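Local coordinates for protein probable hydrogenase maturation factor HypB (Methanocaldococcus jannaschii, PDB 2HF9) that binds GTP and probably hydrolyses it slowly as a homodimeric, metal-binding G3E-family GTPase, probably assisting nickel insertion into [NiFe] hydrogenases, at residues A[122-127]-A[136-141]. Numbering follows the deposited sequence.
With MG (magnesium ion), chain C; GSP (5'-guanosine-diphosphate-monothiophosphate), chain E.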
ATOM      1  N   LEU A 122      -9.864  -8.519  20.647  1.00 10.85           N
ATOM      2  CA  LEU A 122      -9.816  -8.966  19.260  1.00 10.75           C
ATOM      3  C   LEU A 122      -8.993  -8.001  18.414  1.00 10.37           C
ATOM      4  O   LEU A 122      -9.314  -6.814  18.325  1.00 10.58           O
ATOM      5  CB  LEU A 122     -11.234  -9.106  18.684  1.00 10.57           C
ATOM      6  CG  LEU A 122     -11.366  -9.485  17.201  1.00 10.96           C
ATOM      7  CD1 LEU A 122     -10.748 -10.845  16.899  1.00 10.90           C
ATOM      8  CD2 LEU A 122     -12.828  -9.452  16.769  1.00 10.94           C
ATOM      9  N   PHE A 123      -7.930  -8.518  17.806  1.00 10.16           N
ATOM     10  CA  PHE A 123      -7.104  -7.733  16.891  1.00  9.93           C
ATOM     11  C   PHE A 123      -7.384  -8.189  15.467  1.00  9.61           C
ATOM     12  O   PHE A 123      -7.167  -9.354  15.125  1.00  9.86           O
ATOM     13  CB  PHE A 123      -5.605  -7.893  17.193  1.00  9.94           C
ATOM     14  CG  PHE A 123      -5.190  -7.454  18.581  1.00 10.17           C
ATOM     15  CD1 PHE A 123      -4.139  -8.107  19.232  1.00 10.09           C
ATOM     16  CD2 PHE A 123      -5.826  -6.396  19.230  1.00 10.58           C
ATOM     17  CE1 PHE A 123      -3.728  -7.719  20.509  1.00 10.37           C
ATOM     18  CE2 PHE A 123      -5.428  -5.999  20.513  1.00 10.64           C
ATOM     19  CZ  PHE A 123      -4.375  -6.666  21.153  1.00 10.38           C
ATOM     20  N   ILE A 124      -7.874  -7.272  14.641  1.00  9.26           N
ATOM     21  CA  ILE A 124      -8.134  -7.574  13.239  1.00  9.09           C
ATOM     22  C   ILE A 124      -7.098  -6.890  12.356  1.00  9.11           C
ATOM     23  O   ILE A 124      -7.004  -5.659  12.352  1.00  8.75           O
ATOM     24  CB  ILE A 124      -9.547  -7.115  12.801  1.00  9.06           C
ATOM     25  CG1 ILE A 124     -10.622  -7.634  13.763  1.00  8.87           C
ATOM     26  CG2 ILE A 124      -9.826  -7.545  11.354  1.00  9.26           C
ATOM     27  CD1 ILE A 124     -12.039  -7.204  13.391  1.00  9.00           C
ATOM     28  N   GLU A 125      -6.319  -7.678  11.618  1.00  9.16           N
ATOM     29  CA  GLU A 125      -5.415  -7.092  10.637  1.00  9.82           C
ATOM     30  C   GLU A 125      -6.110  -6.974   9.292  1.00 10.22           C
ATOM     31  O   GLU A 125      -6.369  -7.975   8.620  1.00  9.98           O
ATOM     32  CB  GLU A 125      -4.103  -7.865  10.498  1.00  9.82           C
ATOM     33  CG  GLU A 125      -3.123  -7.157   9.570  1.00  9.47           C
ATOM     34  CD  GLU A 125      -1.728  -7.730   9.615  1.00  9.00           C
ATOM     35  OE1 GLU A 125      -1.384  -8.390  10.611  1.00  9.36           O
ATOM     36  OE2 GLU A 125      -0.966  -7.530   8.646  1.00  9.59           O
ATOM     37  N   ASN A 126      -6.417  -5.736   8.925  1.00 10.78           N
ATOM     38  CA  ASN A 126      -7.058  -5.429   7.662  1.00 11.56           C
ATOM     39  C   ASN A 126      -6.071  -5.622   6.515  1.00 12.39           C
ATOM     40  O   ASN A 126      -4.875  -5.823   6.742  1.00 12.38           O
ATOM     41  CB  ASN A 126      -7.557  -3.982   7.688  1.00 11.25           C
ATOM     42  CG  ASN A 126      -8.864  -3.797   6.952  1.00 11.18           C
ATOM     43  OD1 ASN A 126      -9.062  -4.320   5.851  1.00 11.66           O
ATOM     44  ND2 ASN A 126      -9.764  -3.032   7.552  1.00 10.58           N
ATOM     45  N   VAL A 127      -6.559  -5.559   5.282  1.00 13.65           N
ATOM     46  CA  VAL A 127      -5.660  -5.662   4.133  1.00 14.93           C
ATOM     47  C   VAL A 127      -4.818  -4.378   4.032  1.00 15.33           C
ATOM     48  O   VAL A 127      -5.277  -3.301   4.418  1.00 15.60           O
ATOM     49  CB  VAL A 127      -6.413  -5.962   2.810  1.00 15.11           C
ATOM     50  CG1 VAL A 127      -7.538  -6.980   3.027  1.00 15.98           C
ATOM     51  CG2 VAL A 127      -6.963  -4.702   2.215  1.00 15.95           C
ATOM     52  N   PHE A 136     -15.069   1.366   5.203  1.00 21.52           N
ATOM     53  CA  PHE A 136     -15.655   0.114   5.684  1.00 20.88           C
ATOM     54  C   PHE A 136     -15.408  -0.184   7.162  1.00 20.33           C
ATOM     55  O   PHE A 136     -14.396  -0.784   7.535  1.00 20.40           O
ATOM     56  CB  PHE A 136     -15.238  -1.059   4.793  1.00 20.99           C
ATOM     57  CG  PHE A 136     -15.923  -1.069   3.455  1.00 21.32           C
ATOM     58  CD1 PHE A 136     -15.364  -0.407   2.364  1.00 21.37           C
ATOM     59  CD2 PHE A 136     -17.138  -1.729   3.290  1.00 21.30           C
ATOM     60  CE1 PHE A 136     -16.009  -0.407   1.121  1.00 21.68           C
ATOM     61  CE2 PHE A 136     -17.785  -1.736   2.055  1.00 21.45           C
ATOM     62  CZ  PHE A 136     -17.218  -1.075   0.971  1.00 21.33           C
ATOM     63  N   ASP A 137     -16.358   0.256   7.985  1.00 19.50           N
ATOM     64  CA  ASP A 137     -16.430  -0.069   9.408  1.00 18.69           C
ATOM     65  C   ASP A 137     -16.604  -1.583   9.560  1.00 17.86           C
ATOM     66  O   ASP A 137     -17.497  -2.176   8.947  1.00 17.62           O
ATOM     67  CB  ASP A 137     -17.617   0.689  10.022  1.00 19.11           C
ATOM     68  CG  ASP A 137     -17.790   0.450  11.518  1.00 19.90           C
ATOM     69  OD1 ASP A 137     -17.022  -0.325  12.130  1.00 21.21           O
ATOM     70  OD2 ASP A 137     -18.730   1.053  12.087  1.00 21.36           O
ATOM     71  N   LEU A 138     -15.735  -2.202  10.355  1.00 16.68           N
ATOM     72  CA  LEU A 138     -15.759  -3.654  10.547  1.00 15.58           C
ATOM     73  C   LEU A 138     -16.631  -4.081  11.729  1.00 15.18           C
ATOM     74  O   LEU A 138     -16.910  -5.270  11.908  1.00 14.69           O
ATOM     75  CB  LEU A 138     -14.336  -4.202  10.729  1.00 15.40           C
ATOM     76  CG  LEU A 138     -13.292  -3.960   9.630  1.00 14.70           C
ATOM     77  CD1 LEU A 138     -12.028  -4.766   9.905  1.00 14.52           C
ATOM     78  CD2 LEU A 138     -13.831  -4.297   8.256  1.00 13.87           C
ATOM     79  N   GLY A 139     -17.062  -3.106  12.523  1.00 14.52           N
ATOM     80  CA  GLY A 139     -17.773  -3.378  13.769  1.00 14.14           C
ATOM     81  C   GLY A 139     -16.825  -3.436  14.950  1.00 13.83           C
ATOM     82  O   GLY A 139     -17.091  -4.117  15.937  1.00 14.03           O
ATOM     83  N   THR A 140     -15.712  -2.716  14.835  1.00 13.48           N
ATOM     84  CA  THR A 140     -14.703  -2.653  15.892  1.00 12.94           C
ATOM     85  C   THR A 140     -14.962  -1.451  16.796  1.00 12.43           C
ATOM     86  O   THR A 140     -15.716  -0.540  16.437  1.00 12.45           O
ATOM     87  CB  THR A 140     -13.269  -2.565  15.303  1.00 12.86           C
ATOM     88  OG1 THR A 140     -13.173  -1.434  14.426  1.00 13.32           O
ATOM     89  CG2 THR A 140     -12.934  -3.821  14.521  1.00 12.81           C
ATOM     90  N   HIS A 141     -14.341  -1.459  17.971  1.00 11.92           N
ATOM     91  CA  HIS A 141     -14.419  -0.335  18.896  1.00 11.58           C
ATOM     92  C   HIS A 141     -13.465   0.788  18.502  1.00 11.64           C
ATOM     93  O   HIS A 141     -13.820   1.966  18.582  1.00 11.65           O
ATOM     94  CB  HIS A 141     -14.158  -0.804  20.327  1.00 11.72           C
ATOM     95  CG  HIS A 141     -15.199  -1.749  20.836  1.00 11.77           C
ATOM     96  ND1 HIS A 141     -15.112  -3.114  20.665  1.00 12.04           N
ATOM     97  CD2 HIS A 141     -16.370  -1.522  21.474  1.00 12.12           C
ATOM     98  CE1 HIS A 141     -16.179  -3.688  21.194  1.00 13.09           C
ATOM     99  NE2 HIS A 141     -16.958  -2.744  21.689  1.00 12.05           N
TER
HETATM  100 MG    MG C 301       0.960  -8.294   8.101  1.00  9.08          MG
HETATM  101  PG  GSP E 300       1.560  -6.731   5.370  1.00 11.07           P
HETATM  102  O3B GSP E 300       2.741  -6.031   6.210  1.00  9.62           O
HETATM  103  S1G GSP E 300       0.671  -5.532   4.508  1.00 14.64           S
HETATM  104  O2G GSP E 300       2.252  -7.698   4.391  1.00 11.12           O
HETATM  105  O3G GSP E 300       0.658  -7.521   6.333  1.00 11.07           O
HETATM  106  PB  GSP E 300       2.629  -5.581   7.755  1.00  7.54           P
HETATM  107  O1B GSP E 300       2.102  -4.202   7.809  1.00  6.95           O
HETATM  108  O2B GSP E 300       1.860  -6.525   8.588  1.00  6.70           O
HETATM  109  PA  GSP E 300       5.124  -6.518   8.928  1.00  8.40           P
HETATM  110  O1A GSP E 300       4.767  -6.653  10.360  1.00  7.61           O
HETATM  111  O2A GSP E 300       5.135  -7.831   8.234  1.00  7.27           O
HETATM  112  O3A GSP E 300       4.184  -5.453   8.169  1.00  7.92           O
HETATM  113  O5' GSP E 300       6.532  -5.759   8.832  1.00  8.66           O
HETATM  114  C5' GSP E 300       7.111  -5.449   7.580  1.00  9.19           C
HETATM  115  C4' GSP E 300       8.630  -5.399   7.711  1.00  9.10           C
HETATM  116  O4' GSP E 300       9.031  -4.258   8.451  1.00  8.82           O
HETATM  117  C3' GSP E 300       9.212  -6.603   8.434  1.00  9.46           C
HETATM  118  O3' GSP E 300      10.409  -6.918   7.761  1.00 10.23           O
HETATM  119  C2' GSP E 300       9.511  -6.093   9.827  1.00  9.52           C
HETATM  120  O2' GSP E 300      10.614  -6.738  10.405  1.00 11.22           O
HETATM  121  C1' GSP E 300       9.828  -4.634   9.563  1.00  8.75           C
HETATM  122  N9  GSP E 300       9.511  -3.681  10.638  1.00  8.24           N
HETATM  123  C8  GSP E 300       8.299  -3.449  11.242  1.00  8.37           C
HETATM  124  N7  GSP E 300       8.463  -2.446  12.133  1.00  8.78           N
HETATM  125  C5  GSP E 300       9.749  -2.027  12.093  1.00  8.34           C
HETATM  126  C6  GSP E 300      10.447  -1.038  12.783  1.00  8.74           C
HETATM  127  O6  GSP E 300       9.876  -0.344  13.623  1.00  7.63           O
HETATM  128  N1  GSP E 300      11.788  -0.838  12.508  1.00  8.29           N
HETATM  129  C2  GSP E 300      12.431  -1.619  11.562  1.00  8.22           C
HETATM  130  N2  GSP E 300      13.721  -1.429  11.305  1.00  8.01           N
HETATM  131  N3  GSP E 300      11.734  -2.598  10.876  1.00  8.10           N
HETATM  132  C4  GSP E 300      10.414  -2.791  11.143  1.00  8.28           C
HETATM  133  O   HOH W   1     -12.174  -2.028   6.010  1.00 14.34           O
HETATM  134  O   HOH W   2       2.787  -9.067   7.615  1.00  8.69           O
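In the P-loop GTPase fold of HypB, the magnesium-binding strand 121-125 packs one side against the loop leading into strand 142-148; Ile124 meets Leu138 and Thr140 there, and Asn126 meets Leu138. The contact is mostly apolar and runs side chain to side chain, with no direct hydrogen bond across it. Ile124 divides its branches: CG2 lies 3.8 Å from Leu138 CD1, while CD1, at the end of an extended chain (chi2 179°), reaches to 3.7 Å from Thr140 CG2. Strand alternation sends Glu125 the other way, where its OE2 binds magnesium at 2.1 Å; Thr52, Asp80, GSP O3G, GSP O2B and a water complete the shell, so the two faces of one strand serve core and active site.

Asn126 is buried, yet its amide is well satisfied. Its OD1 accepts from Val127 N at 2.9 Å, in the carbonyl plane but bent (139° at the hydrogen). OD1 also accepts from Leu102 N, and ND2 bonds to Asp42 OD1. The same amide nitrogen, ND2, lies 3.7 Å from the Leu138 CD1 methyl. Were this residue an alanine, those two partners and a bridging water would probably lose their amide mate, and a gap would open beside Leu138 CD1. An Asx turn shapes the loop, Gly139 N reaching Asp137 OD1 from above the carboxylate plane, 48° out of it, and Phe136 stacks on His101, a residue of a zinc-binding site. The water bridges the segments, accepting from Asn126 ND2 at 3.0 Å and lying 3.0 Å from Phe136 O.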